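Local coordinates for antifreeze protein (PDB 6EIO), which binds ice, apparently through two faces of its surface, and so probably limits the growth of ice crystals around its bacterial host, at residues T16-Q21 and G120-T125; G48-T53 and V219-N224; G54-S59 and G70-T75; T92-A97 and Y175-S180; G110-L115 and G133-D138. All coordinates share one frame; numbering follows the deposited sequence.

Overall arrangement
The five contacts are spread along one beta-solenoid of the ice-binding-like fold, with helix 81-99 alongside. Contacts 2 and 3 lie at one end, with centres 10 Å apart, and share the pairing of strands 51-53 and 71-73. Contacts 1 and 5 lie toward the other end, 12 Å apart, where Thr-16 touches Leu-115. Contact 4, where the helix meets strand 174-178, has its centre 17 Å from that of contact 1 and touches contact 5 through Phe-137 and Trp-176. Along the chain, contact 3 falls within the span of contact 2 and contact 5 within that of contact 4, while contact 1 crosses 2, 4 and 5. Contact 2, its segments separated by 165 residues, thereby joins the first and last coils.

Contact 1 of 5, residues T16-Q21 and G120-T125; sequences TVIPLQ and GLYKST
Gln-21 reaches across to strand 120-124 and offers its side-chain amide to the backbone N-H and carbonyl of Leu-121. OE1 of Gln-21 accepts from Leu-121 N at 2.9 Å, in a bond almost straight at the hydrogen (176°). NE2 of Gln-21 donates to Leu-121 O, also at 2.9 Å, but comes from above the plane of that carbonyl, and the bond is bent. One amide thus satisfies both the N-H and the C=O of a single residue, which also has a backbone bond with Val-106. The glutamine chain is extended beyond CG (chi2 178°), which gives the reach. Glutamine suits the place because one flat group supplies both acceptor and donor.

NE2 of Gln-21 has a second acceptor in a water, 3.0 Å away. The same water donates to Pro-19 O and to Tyr-122 OH, the latter at 2.8 Å, so it ties the N-terminal chain to the tyrosine. The hydroxyl of Tyr-122 is also hydrogen-bonded to Thr-118 O, which gives this buried oxygen two polar partners. NE2 also lies over one face of the Tyr-122 ring, offset toward the rim, while CG2 of Ile-18 comes to the ring edge, 3.7 Å from OH of Tyr-122. Gly-120 is bare because a side chain would run into OE1 of Gln-21, and its backbone angles themselves call for glycine.

Strand 120-124 lies between strands 106-107 and 147-151 in a parallel ladder. The irregular segment 16-21 runs past its start, resting Pro-19 and Gln-21 on Val-106 of strand 106-107.

Contact 2 of 5, residues G48-T53 and V219-N224; sequences GATNIT and VTMEGN
Thr-50 turns its hydroxyl into the bend at Gly-223 and its methyl across the carbonyl that follows. With OG1 beside the backbone N and CG2 anti to it (chi1 -69°), OG1 meets Asn-224 N at 2.9 Å as an acceptor, while CG2 rests 3.5 Å from Asn-224 O. OG1 is hydrogen-bonded to Asn-46 OD1 as well, so the hydroxyl links two coils. Replacing Thr-50 by alanine would remove this oxygen and probably leave the Asn-224 N-H without its acceptor and Asn-46 OD1 without this partner. Asn-51 N meets Asn-224 O almost end-on, at 2.9 Å with a C=O...N angle of 170°, and a water donates to both that oxygen and Ala-49 O.

The amide of Asn-224 folds back along its own chain. OD1 of Asn-224 accepts from Glu-222 N, 2.8 Å away and above the carbonyl plane, and ND2 reaches Ala-206 O and Asp-203 O, so asparagine supplies an acceptor and donors together. Gly-223 has positive phi, which favours glycine in such a bend. Deeper in, Ile-52 and Met-221 cross at about a right angle, CD1 of Ile-52 lying 4.1 Å from SD of Met-221, though Met-221 has more than one conformer.

Strands 43-47 and 219-222 pair on one face, and 51-53 with 225-227 on the next. The two bends are therefore stacked corners of neighbouring coils, as expected of a beta-solenoid.

Contact 3 of 5, residues G54-S59 and G70-T75; sequences GDLGLS and GILNGT
Gly-54 and Gly-74 lie against each other where two neighbouring coils of the beta-solenoid turn the same corner, strand 51-53 running into 55-58 and strand 71-73 into 76-78.

Backbone hydrogen bonds join the coils on both sides of the corner. Gly-54 N donates to Asn-73 O at 3.0 Å, and two residues on Leu-56 N donates to Thr-75 O, also at 3.0 Å and nearly straight. Both bonds run one way; in a regular parallel ladder Thr-75 N would return a bond to Gly-54 O, but here an aspartate takes that N-H.

One side chain bonds directly across the corner. OD1 of Asp-55 accepts from Thr-75 N at 2.9 Å, met from above the carboxylate plane. The first torsion, with CG anti to the carbonyl carbon and beside the backbone N (chi1 -64°), swings the carboxylate over the corner of the next coil. Asp-55 and Thr-75 run side by side, pointing the same way, and a water donating to OD1 of Asp-55 also lies 2.8 Å from OG1 of Thr-75. Aspartate suits the spot, since its short arm brings an acceptor to a backbone N-H just where the chain leaves the strand.

Apolar contact fills the inner side. Both methyls of Leu-72 reach CB of Leu-56, CD1 of Leu-72 at 3.9 Å, and Leu-56 packs in turn on Ile-64 and Val-38.

The two glycines have different reasons. Gly-54 is called for by its own backbone angles. CA of Gly-74 directs a C-H at Gly-54 O from 3.4 Å, almost in line, and a CB on Gly-74 would collide with that same oxygen.

Contact 4 of 5, residues T92-A97 and Y175-S180; sequences TAYNDA and YWQVSS
OG of Ser-179, a residue whose CA lies 3.3 Å from OH of Tyr-94, is held by two bonds. It accepts from Gln-177 NE2 at 3.1 Å, close to the amide plane, and is also hydrogen-bonded to Ile-151 O on the adjoining strand. Gln-177 is therefore held by the residue just past its strand and, weakly, by the neighbouring strand, where OE1 has a weak bond to Ile-151 N. CG of Gln-177 stands anti to the backbone N, and a bend at chi2 (-89°) folds the amide back toward Ser-179.

Held this way, Gln-177 offers its aliphatic part to the helix. CG lies over one face of the Tyr-94 ring, 4.3 Å from the centroid, a CH-pi contact offset toward the rim. The amide stands nearly perpendicular to the ring (88°), with NE2 close to the ring's outer end. Val-178 O comes to the ring edge in its plane, 3.5 Å from CE2 of Tyr-94. The ring also has a cation-pi partner in Arg-215. With a leucine in place of Tyr-94, the face over which Gln-177 CG lies and the cation-pi partner of Arg-215 would both be lost, and a gap would probably open beside Ser-179. Ala-97, one turn further on, brings CB to 3.8 Å from Gln-177 CB; a methyl is small enough for the helix to come so close.

The helix segment and strand 175-178 are nearly perpendicular (93°), with axes 8.7 Å apart. Tyr-94 and Ala-97 make the contact here, and a helix laid alongside the beta-solenoid is characteristic of the ice-binding-like fold.

Contact 5 of 5, residues G110-L115 and G133-D138; sequences GNIGGL and GDVTFD
Gly-114 and Asp-134 meet through flat peptide groups. Gly-114 N donates to Asp-134 O at 2.7 Å from above the carbonyl plane, and the bond is bent. Beside it, Thr-136 N donates to Leu-115 O at 3.0 Å, almost straight. One water donates to Asp-134 O at 2.8 Å and to Leu-115 O, and accepts from Thr-136 OG1 at 2.7 Å. Asp-134 O therefore has two donors, and threonine suits its place by adding a donor for that water.

An Asx turn at Asn-111, whose OD1 accepts from Gly-113 N at 3.0 Å, leads into an overlapping type II turn from Ile-112 to Leu-115. OD1 of Asn-111 is also bonded to Ser-131 N, and ND2 to Ser-132 OG. Gly-114 has the positive phi that this turn needs at its third position, where a side chain would jam against the preceding carbonyl.

CG1 of Ile-112 sits between the backbone N and the carbonyl carbon (chi1 59°), which brings CD1 to CG2 of Val-135, 3.8 Å away, although Val-135 has a second conformer. Strand 110-111 pairs with 128-130 and 116-117 with 135-138, so the glycine-rich turn is a coil corner stacked on the next, as in a beta-solenoid.

Contact 1 of 5, residues T16-Q21 and G120-T125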
# COMPACT_ATOMS: atom_id res chain seq x y z
N THR A 16 -17.00 -9.54 15.57
CA THR A 16 -15.71 -9.88 14.97
C THR A 16 -14.58 -9.65 15.96
O THR A 16 -14.24 -8.51 16.28
CB THR A 16 -15.43 -9.03 13.73
OG1 THR A 16 -16.51 -9.17 12.80
CG2 THR A 16 -14.13 -9.44 13.06
N VAL A 17 -13.97 -10.75 16.42
CA VAL A 17 -12.98 -10.70 17.48
C VAL A 17 -11.63 -11.18 16.94
O VAL A 17 -11.52 -12.33 16.49
CB VAL A 17 -13.41 -11.51 18.71
CG1 VAL A 17 -12.38 -11.42 19.77
CG2 VAL A 17 -14.77 -11.03 19.24
N ILE A 18 -10.62 -10.33 17.02
CA ILE A 18 -9.30 -10.57 16.44
C ILE A 18 -8.37 -11.14 17.51
O ILE A 18 -8.08 -10.43 18.49
CB ILE A 18 -8.71 -9.25 15.89
CG1 ILE A 18 -9.64 -8.61 14.84
CG2 ILE A 18 -7.30 -9.45 15.35
CD1 ILE A 18 -9.77 -9.42 13.58
N PRO A 19 -7.88 -12.39 17.38
CA PRO A 19 -6.95 -12.92 18.40
C PRO A 19 -5.57 -12.30 18.22
O PRO A 19 -5.28 -11.62 17.24
CB PRO A 19 -6.94 -14.43 18.13
CG PRO A 19 -7.15 -14.52 16.67
CD PRO A 19 -8.10 -13.38 16.31
N LEU A 20 -4.71 -12.55 19.21
CA LEU A 20 -3.35 -12.03 19.22
C LEU A 20 -2.40 -13.12 18.76
O LEU A 20 -2.27 -14.17 19.41
CB LEU A 20 -2.98 -11.52 20.60
CG LEU A 20 -1.63 -10.82 20.69
CD1 LEU A 20 -1.49 -9.69 19.66
CD2 LEU A 20 -1.46 -10.29 22.10
N GLN A 21 -1.72 -12.88 17.65
CA GLN A 21 -0.81 -13.83 17.05
C GLN A 21 0.53 -13.86 17.78
O GLN A 21 0.98 -12.87 18.36
CB GLN A 21 -0.59 -13.49 15.57
CG GLN A 21 -1.88 -13.62 14.77
CD GLN A 21 -1.71 -13.23 13.32
OE1 GLN A 21 -0.74 -13.63 12.68
NE2 GLN A 21 -2.66 -12.49 12.78
N GLY A 120 0.93 -9.31 12.82
CA GLY A 120 0.91 -10.66 12.27
C GLY A 120 0.42 -10.69 10.85
O GLY A 120 0.62 -9.74 10.08
N LEU A 121 -0.18 -11.83 10.49
CA LEU A 121 -0.55 -12.19 9.13
C LEU A 121 -2.06 -12.36 9.07
O LEU A 121 -2.65 -13.08 9.89
CB LEU A 121 0.14 -13.51 8.76
CG LEU A 121 -0.11 -14.02 7.34
CD1 LEU A 121 0.36 -13.05 6.28
CD2 LEU A 121 0.58 -15.37 7.17
N TYR A 122 -2.67 -11.72 8.07
CA TYR A 122 -4.10 -11.73 7.85
C TYR A 122 -4.38 -12.15 6.43
O TYR A 122 -3.65 -11.74 5.51
CB TYR A 122 -4.68 -10.34 8.07
CG TYR A 122 -4.54 -9.86 9.50
CD1 TYR A 122 -3.40 -9.18 9.94
CD2 TYR A 122 -5.54 -10.13 10.43
CE1 TYR A 122 -3.27 -8.77 11.25
CE2 TYR A 122 -5.42 -9.72 11.74
CZ TYR A 122 -4.29 -9.03 12.15
OH TYR A 122 -4.23 -8.62 13.46
N LYS A 123 -5.46 -12.91 6.24
CA LYS A 123 -5.85 -13.36 4.91
C LYS A 123 -7.34 -13.14 4.68
O LYS A 123 -8.18 -13.62 5.45
CB LYS A 123 -5.53 -14.84 4.73
CG LYS A 123 -5.93 -15.39 3.38
CD LYS A 123 -5.51 -16.84 3.22
CE LYS A 123 -5.64 -17.30 1.78
NZ LYS A 123 -4.81 -16.47 0.85
N SER A 124 -7.64 -12.44 3.59
CA SER A 124 -9.00 -12.25 3.10
C SER A 124 -9.18 -13.05 1.83
O SER A 124 -8.45 -12.86 0.86
CB SER A 124 -9.27 -10.77 2.82
OG SER A 124 -10.60 -10.58 2.39
N THR A 125 -10.17 -13.94 1.82
CA THR A 125 -10.47 -14.74 0.65
C THR A 125 -11.46 -14.06 -0.28
O THR A 125 -11.83 -14.64 -1.30
CB THR A 125 -11.03 -16.11 1.06
OG1 THR A 125 -12.22 -15.91 1.81
CG2 THR A 125 -10.01 -16.90 1.89
O HOH W 1 -4.37 -11.09 14.75

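Contact 2 of 5, residues G48-T53 and V219-N224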
# COMPACT_ATOMS: atom_id res chain seq x y z
N GLY A 48 -5.42 17.18 -11.73
CA GLY A 48 -5.31 18.17 -10.69
C GLY A 48 -4.02 18.13 -9.87
O GLY A 48 -3.04 17.51 -10.24
N ALA A 49 -3.98 18.90 -8.77
CA ALA A 49 -2.73 19.27 -8.07
C ALA A 49 -2.16 18.21 -7.11
O ALA A 49 -1.78 18.50 -5.97
CB ALA A 49 -2.92 20.58 -7.29
N THR A 50 -2.13 16.97 -7.57
CA THR A 50 -1.46 15.90 -6.86
C THR A 50 -0.03 16.29 -6.56
O THR A 50 0.64 16.93 -7.38
CB THR A 50 -1.51 14.64 -7.72
OG1 THR A 50 -2.88 14.22 -7.76
CG2 THR A 50 -0.63 13.50 -7.20
N ASN A 51 0.45 15.89 -5.39
CA ASN A 51 1.85 16.07 -5.04
C ASN A 51 2.38 14.73 -4.54
O ASN A 51 1.80 14.14 -3.63
CB ASN A 51 2.02 17.15 -3.97
CG ASN A 51 3.46 17.58 -3.83
OD1 ASN A 51 3.92 18.48 -4.53
ND2 ASN A 51 4.19 16.96 -2.92
N ILE A 52 3.49 14.30 -5.13
CA ILE A 52 4.20 13.09 -4.71
C ILE A 52 5.55 13.51 -4.15
O ILE A 52 6.31 14.20 -4.84
CB ILE A 52 4.40 12.12 -5.89
CG1 ILE A 52 3.06 11.62 -6.43
CG2 ILE A 52 5.29 10.96 -5.47
CD1 ILE A 52 3.17 10.96 -7.80
N THR A 53 5.86 13.09 -2.93
CA THR A 53 7.20 13.26 -2.37
C THR A 53 7.80 11.86 -2.30
O THR A 53 7.43 11.05 -1.44
CB THR A 53 7.21 13.93 -0.99
OG1 THR A 53 6.47 15.15 -1.03
CG2 THR A 53 8.65 14.28 -0.60
N VAL A 219 -1.84 3.29 -12.31
CA VAL A 219 -2.15 4.12 -11.15
C VAL A 219 -2.85 5.38 -11.64
O VAL A 219 -2.33 6.11 -12.49
CB VAL A 219 -0.91 4.46 -10.31
CG1 VAL A 219 -1.29 5.38 -9.16
CG2 VAL A 219 -0.30 3.18 -9.74
N THR A 220 -4.04 5.62 -11.08
CA THR A 220 -4.86 6.78 -11.39
C THR A 220 -4.97 7.63 -10.13
O THR A 220 -5.25 7.11 -9.05
CB THR A 220 -6.25 6.34 -11.88
OG1 THR A 220 -6.10 5.51 -13.03
CG2 THR A 220 -7.13 7.52 -12.24
N MET A 221 -4.75 8.93 -10.28
CA MET A 221 -4.69 9.87 -9.18
C MET A 221 -5.53 11.10 -9.50
O MET A 221 -5.65 11.51 -10.65
CB MET A 221 -3.22 10.27 -8.92
CG MET A 221 -2.36 9.12 -8.37
SD MET A 221 -0.58 9.47 -8.44
CE MET A 221 -0.33 9.39 -10.20
N GLU A 222 -6.10 11.69 -8.45
CA GLU A 222 -6.81 12.95 -8.59
C GLU A 222 -6.59 13.76 -7.30
O GLU A 222 -7.08 13.40 -6.23
CB GLU A 222 -8.29 12.72 -8.88
CG GLU A 222 -9.04 14.03 -9.08
CD GLU A 222 -10.39 13.93 -9.80
OE1 GLU A 222 -10.82 12.83 -10.16
OE2 GLU A 222 -10.98 15.02 -9.98
N GLY A 223 -5.83 14.84 -7.40
CA GLY A 223 -5.62 15.71 -6.26
C GLY A 223 -5.14 15.02 -5.00
O GLY A 223 -5.63 15.33 -3.91
N ASN A 224 -4.18 14.12 -5.12
CA ASN A 224 -3.74 13.33 -3.98
C ASN A 224 -2.46 13.85 -3.36
O ASN A 224 -1.69 14.57 -3.99
CB ASN A 224 -3.53 11.87 -4.41
CG ASN A 224 -4.77 11.29 -5.02
OD1 ASN A 224 -4.77 10.87 -6.18
ND2 ASN A 224 -5.84 11.27 -4.23
O HOH W 2 -2.83 17.41 -3.75

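Contact 3 of 5, residues G54-S59 and G70-T75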
# COMPACT_ATOMS: atom_id res chain seq x y z
N GLY A 54 8.68 11.56 -3.24
CA GLY A 54 9.20 10.22 -3.45
C GLY A 54 9.36 9.99 -4.93
O GLY A 54 8.94 10.82 -5.73
N ASP A 55 9.95 8.86 -5.31
CA ASP A 55 10.15 8.62 -6.73
C ASP A 55 8.89 8.01 -7.36
O ASP A 55 8.04 7.43 -6.67
CB ASP A 55 11.41 7.77 -6.93
CG ASP A 55 12.70 8.49 -6.47
OD1 ASP A 55 12.71 9.73 -6.43
OD2 ASP A 55 13.69 7.77 -6.17
N LEU A 56 8.79 8.16 -8.68
CA LEU A 56 7.64 7.71 -9.46
C LEU A 56 8.17 6.84 -10.60
O LEU A 56 9.03 7.30 -11.37
CB LEU A 56 6.88 8.93 -10.02
CG LEU A 56 5.75 8.69 -11.02
CD1 LEU A 56 4.66 7.79 -10.46
CD2 LEU A 56 5.14 10.01 -11.47
N GLY A 57 7.68 5.61 -10.70
CA GLY A 57 8.16 4.67 -11.69
C GLY A 57 7.06 4.14 -12.59
O GLY A 57 5.91 3.96 -12.16
N LEU A 58 7.43 3.84 -13.84
CA LEU A 58 6.53 3.23 -14.81
C LEU A 58 7.36 2.32 -15.70
O LEU A 58 8.35 2.75 -16.29
CB LEU A 58 5.83 4.31 -15.65
CG LEU A 58 4.96 3.78 -16.78
CD1 LEU A 58 3.77 2.97 -16.27
CD2 LEU A 58 4.49 4.94 -17.64
N SER A 59 6.93 1.06 -15.82
CA SER A 59 7.56 0.11 -16.72
C SER A 59 6.65 -1.11 -16.75
O SER A 59 6.21 -1.54 -15.68
CB SER A 59 8.93 -0.30 -16.18
OG SER A 59 9.45 -1.40 -16.91
N GLY A 70 -0.11 17.94 -11.81
CA GLY A 70 0.54 17.19 -10.75
C GLY A 70 2.00 17.61 -10.65
O GLY A 70 2.62 17.99 -11.64
N ILE A 71 2.54 17.47 -9.43
CA ILE A 71 3.91 17.84 -9.08
C ILE A 71 4.60 16.62 -8.49
O ILE A 71 4.08 16.01 -7.54
CB ILE A 71 3.93 19.00 -8.06
CG1 ILE A 71 3.27 20.26 -8.61
CG2 ILE A 71 5.36 19.28 -7.61
CD1 ILE A 71 3.97 20.85 -9.83
N LEU A 72 5.77 16.29 -9.02
CA LEU A 72 6.62 15.24 -8.50
C LEU A 72 7.82 15.89 -7.82
O LEU A 72 8.67 16.50 -8.48
CB LEU A 72 7.07 14.32 -9.64
CG LEU A 72 8.04 13.23 -9.21
CD1 LEU A 72 7.40 12.29 -8.21
CD2 LEU A 72 8.54 12.48 -10.44
N ASN A 73 7.89 15.75 -6.50
CA ASN A 73 9.07 16.12 -5.72
C ASN A 73 9.84 14.82 -5.50
O ASN A 73 9.66 14.12 -4.50
CB ASN A 73 8.64 16.77 -4.41
CG ASN A 73 9.81 17.18 -3.53
OD1 ASN A 73 10.96 17.03 -3.92
ND2 ASN A 73 9.52 17.71 -2.35
N GLY A 74 10.63 14.47 -6.51
CA GLY A 74 11.22 13.15 -6.63
C GLY A 74 11.64 12.96 -8.07
O GLY A 74 11.54 13.88 -8.89
N THR A 75 12.13 11.75 -8.38
CA THR A 75 12.64 11.45 -9.70
C THR A 75 11.69 10.52 -10.44
O THR A 75 11.21 9.52 -9.89
CB THR A 75 14.06 10.87 -9.64
OG1 THR A 75 14.92 11.82 -9.00
CG2 THR A 75 14.62 10.59 -11.02
O HOH W 3 14.71 11.65 -6.20

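Contact 4 of 5, residues T92-A97 and Y175-S180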
# COMPACT_ATOMS: atom_id res chain seq x y z
N THR A 92 8.78 -9.84 -6.81
CA THR A 92 9.32 -10.64 -5.71
C THR A 92 8.56 -10.37 -4.41
O THR A 92 8.18 -11.30 -3.69
CB THR A 92 10.81 -10.33 -5.56
OG1 THR A 92 11.46 -10.72 -6.77
CG2 THR A 92 11.44 -11.03 -4.35
N ALA A 93 8.35 -9.09 -4.09
CA ALA A 93 7.68 -8.73 -2.85
C ALA A 93 6.23 -9.22 -2.83
O ALA A 93 5.75 -9.71 -1.80
CB ALA A 93 7.72 -7.22 -2.66
N TYR A 94 5.53 -9.06 -3.95
CA TYR A 94 4.16 -9.54 -4.06
C TYR A 94 4.09 -11.05 -3.79
O TYR A 94 3.25 -11.53 -3.03
CB TYR A 94 3.66 -9.22 -5.47
CG TYR A 94 2.26 -9.71 -5.77
CD1 TYR A 94 2.02 -11.02 -6.17
CD2 TYR A 94 1.17 -8.84 -5.68
CE1 TYR A 94 0.74 -11.46 -6.48
CE2 TYR A 94 -0.11 -9.27 -5.99
CZ TYR A 94 -0.33 -10.58 -6.39
OH TYR A 94 -1.60 -10.96 -6.68
N ASN A 95 4.98 -11.80 -4.44
CA ASN A 95 4.96 -13.25 -4.29
C ASN A 95 5.33 -13.65 -2.87
O ASN A 95 4.75 -14.60 -2.32
CB ASN A 95 5.90 -13.90 -5.30
CG ASN A 95 5.43 -13.81 -6.74
OD1 ASN A 95 6.26 -13.87 -7.68
ND2 ASN A 95 4.14 -13.71 -6.96
N ASP A 96 6.29 -12.96 -2.26
CA ASP A 96 6.65 -13.20 -0.86
C ASP A 96 5.44 -13.00 0.03
O ASP A 96 5.04 -13.88 0.80
CB ASP A 96 7.81 -12.23 -0.52
CG ASP A 96 8.25 -12.24 0.93
OD1 ASP A 96 7.90 -13.17 1.68
OD2 ASP A 96 8.94 -11.27 1.33
N ALA A 97 4.81 -11.84 -0.10
CA ALA A 97 3.64 -11.52 0.71
C ALA A 97 2.55 -12.57 0.54
O ALA A 97 1.96 -13.02 1.52
CB ALA A 97 3.11 -10.14 0.33
N TYR A 175 1.79 -3.93 5.14
CA TYR A 175 1.80 -4.34 3.74
C TYR A 175 0.44 -4.90 3.37
O TYR A 175 -0.10 -5.75 4.09
CB TYR A 175 2.85 -5.41 3.52
CG TYR A 175 4.23 -5.04 3.97
CD1 TYR A 175 4.63 -5.30 5.27
CD2 TYR A 175 5.15 -4.46 3.11
CE1 TYR A 175 5.91 -5.03 5.70
CE2 TYR A 175 6.43 -4.17 3.52
CZ TYR A 175 6.81 -4.49 4.82
OH TYR A 175 8.09 -4.30 5.28
N TRP A 176 -0.07 -4.48 2.22
CA TRP A 176 -1.34 -4.92 1.67
C TRP A 176 -1.04 -5.57 0.32
O TRP A 176 -0.67 -4.87 -0.63
CB TRP A 176 -2.30 -3.74 1.45
CG TRP A 176 -2.48 -2.80 2.59
CD1 TRP A 176 -1.65 -1.75 2.93
CD2 TRP A 176 -3.59 -2.72 3.51
NE1 TRP A 176 -2.15 -1.07 4.01
CE2 TRP A 176 -3.34 -1.63 4.37
CE3 TRP A 176 -4.78 -3.45 3.67
CZ2 TRP A 176 -4.24 -1.25 5.37
CZ3 TRP A 176 -5.67 -3.07 4.67
CH2 TRP A 176 -5.39 -1.99 5.50
N GLN A 177 -1.21 -6.88 0.22
CA GLN A 177 -1.02 -7.61 -1.02
C GLN A 177 -2.41 -7.79 -1.65
O GLN A 177 -3.28 -8.43 -1.05
CB GLN A 177 -0.34 -8.95 -0.73
CG GLN A 177 -0.21 -9.84 -1.96
CD GLN A 177 -1.41 -10.74 -2.18
OE1 GLN A 177 -1.94 -11.34 -1.24
NE2 GLN A 177 -1.85 -10.81 -3.43
N VAL A 178 -2.60 -7.21 -2.83
CA VAL A 178 -3.90 -7.11 -3.46
C VAL A 178 -3.87 -7.90 -4.76
O VAL A 178 -3.13 -7.56 -5.70
CB VAL A 178 -4.27 -5.64 -3.70
CG1 VAL A 178 -5.60 -5.52 -4.44
CG2 VAL A 178 -4.29 -4.86 -2.39
N SER A 179 -4.69 -8.96 -4.85
CA SER A 179 -4.61 -9.86 -5.99
C SER A 179 -5.29 -9.31 -7.23
O SER A 179 -5.05 -9.83 -8.33
CB SER A 179 -5.19 -11.23 -5.63
OG SER A 179 -4.49 -11.84 -4.57
N SER A 180 -6.12 -8.28 -7.09
CA SER A 180 -6.66 -7.61 -8.27
C SER A 180 -6.31 -6.13 -8.18
O SER A 180 -5.14 -5.79 -8.37
CB SER A 180 -8.12 -7.96 -8.54
OG SER A 180 -8.88 -7.52 -7.46

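Contact 5 of 5, residues G110-L115 and G133-D138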
# COMPACT_ATOMS: atom_id res chain seq x y z
N GLY A 110 -14.12 -8.51 3.99
CA GLY A 110 -15.19 -7.54 3.98
C GLY A 110 -14.82 -6.26 4.70
O GLY A 110 -13.67 -5.83 4.73
N ASN A 111 -15.83 -5.62 5.27
CA ASN A 111 -15.60 -4.36 5.97
C ASN A 111 -14.83 -4.61 7.26
O ASN A 111 -15.28 -5.36 8.13
CB ASN A 111 -16.94 -3.70 6.28
CG ASN A 111 -16.78 -2.45 7.10
OD1 ASN A 111 -15.88 -1.64 6.86
ND2 ASN A 111 -17.66 -2.26 8.06
N ILE A 112 -13.68 -3.93 7.39
CA ILE A 112 -12.88 -3.96 8.60
C ILE A 112 -12.87 -2.61 9.31
O ILE A 112 -12.10 -2.43 10.26
CB ILE A 112 -11.46 -4.49 8.36
CG1 ILE A 112 -10.71 -3.65 7.33
CG2 ILE A 112 -11.53 -5.95 7.93
CD1 ILE A 112 -9.25 -4.00 7.23
N GLY A 113 -13.72 -1.68 8.90
CA GLY A 113 -13.86 -0.46 9.66
C GLY A 113 -14.27 -0.75 11.09
O GLY A 113 -15.07 -1.65 11.35
N GLY A 114 -13.70 0.01 12.02
CA GLY A 114 -13.92 -0.18 13.44
C GLY A 114 -13.01 -1.20 14.09
O GLY A 114 -13.01 -1.31 15.32
N LEU A 115 -12.22 -1.93 13.32
CA LEU A 115 -11.40 -2.98 13.89
C LEU A 115 -10.00 -2.49 14.20
O LEU A 115 -9.46 -1.62 13.53
CB LEU A 115 -11.28 -4.17 12.94
CG LEU A 115 -12.53 -4.97 12.72
CD1 LEU A 115 -12.18 -6.11 11.78
CD2 LEU A 115 -13.12 -5.50 14.02
N GLY A 133 -16.29 3.64 9.43
CA GLY A 133 -15.20 3.68 10.37
C GLY A 133 -13.81 3.36 9.83
O GLY A 133 -13.54 3.04 8.66
N ASP A 134 -12.91 3.49 10.78
CA ASP A 134 -11.49 3.50 10.48
C ASP A 134 -10.88 2.17 10.91
O ASP A 134 -11.41 1.50 11.78
CB ASP A 134 -10.81 4.63 11.24
CG ASP A 134 -11.42 5.98 10.92
OD1 ASP A 134 -11.67 6.24 9.73
OD2 ASP A 134 -11.67 6.76 11.87
N VAL A 135 -9.76 1.78 10.30
CA VAL A 135 -9.04 0.60 10.74
C VAL A 135 -7.78 1.05 11.46
O VAL A 135 -7.08 1.95 10.99
CB VAL A 135 -8.76 -0.38 9.58
CG1 VAL A 135 -7.87 0.26 8.48
CG2 VAL A 135 -8.17 -1.70 10.12
N THR A 136 -7.51 0.44 12.61
CA THR A 136 -6.35 0.79 13.43
C THR A 136 -5.38 -0.37 13.46
O THR A 136 -5.77 -1.50 13.75
CB THR A 136 -6.79 1.15 14.85
OG1 THR A 136 -7.68 2.27 14.80
CG2 THR A 136 -5.61 1.52 15.72
N PHE A 137 -4.12 -0.08 13.17
CA PHE A 137 -3.03 -1.03 13.36
C PHE A 137 -2.36 -0.68 14.69
O PHE A 137 -1.92 0.46 14.87
CB PHE A 137 -2.03 -0.93 12.21
CG PHE A 137 -2.60 -1.49 10.93
CD1 PHE A 137 -3.41 -0.74 10.10
CD2 PHE A 137 -2.34 -2.78 10.58
CE1 PHE A 137 -3.95 -1.31 8.96
CE2 PHE A 137 -2.86 -3.33 9.43
CZ PHE A 137 -3.68 -2.59 8.62
N ASP A 138 -2.33 -1.65 15.60
CA ASP A 138 -1.86 -1.41 16.96
C ASP A 138 -0.70 -2.37 17.23
O ASP A 138 -0.87 -3.59 17.22
CB ASP A 138 -3.01 -1.60 17.95
CG ASP A 138 -2.72 -1.10 19.35
OD1 ASP A 138 -1.55 -1.24 19.81
OD2 ASP A 138 -3.68 -0.59 19.98
O HOH W 4 -10.26 1.47 14.36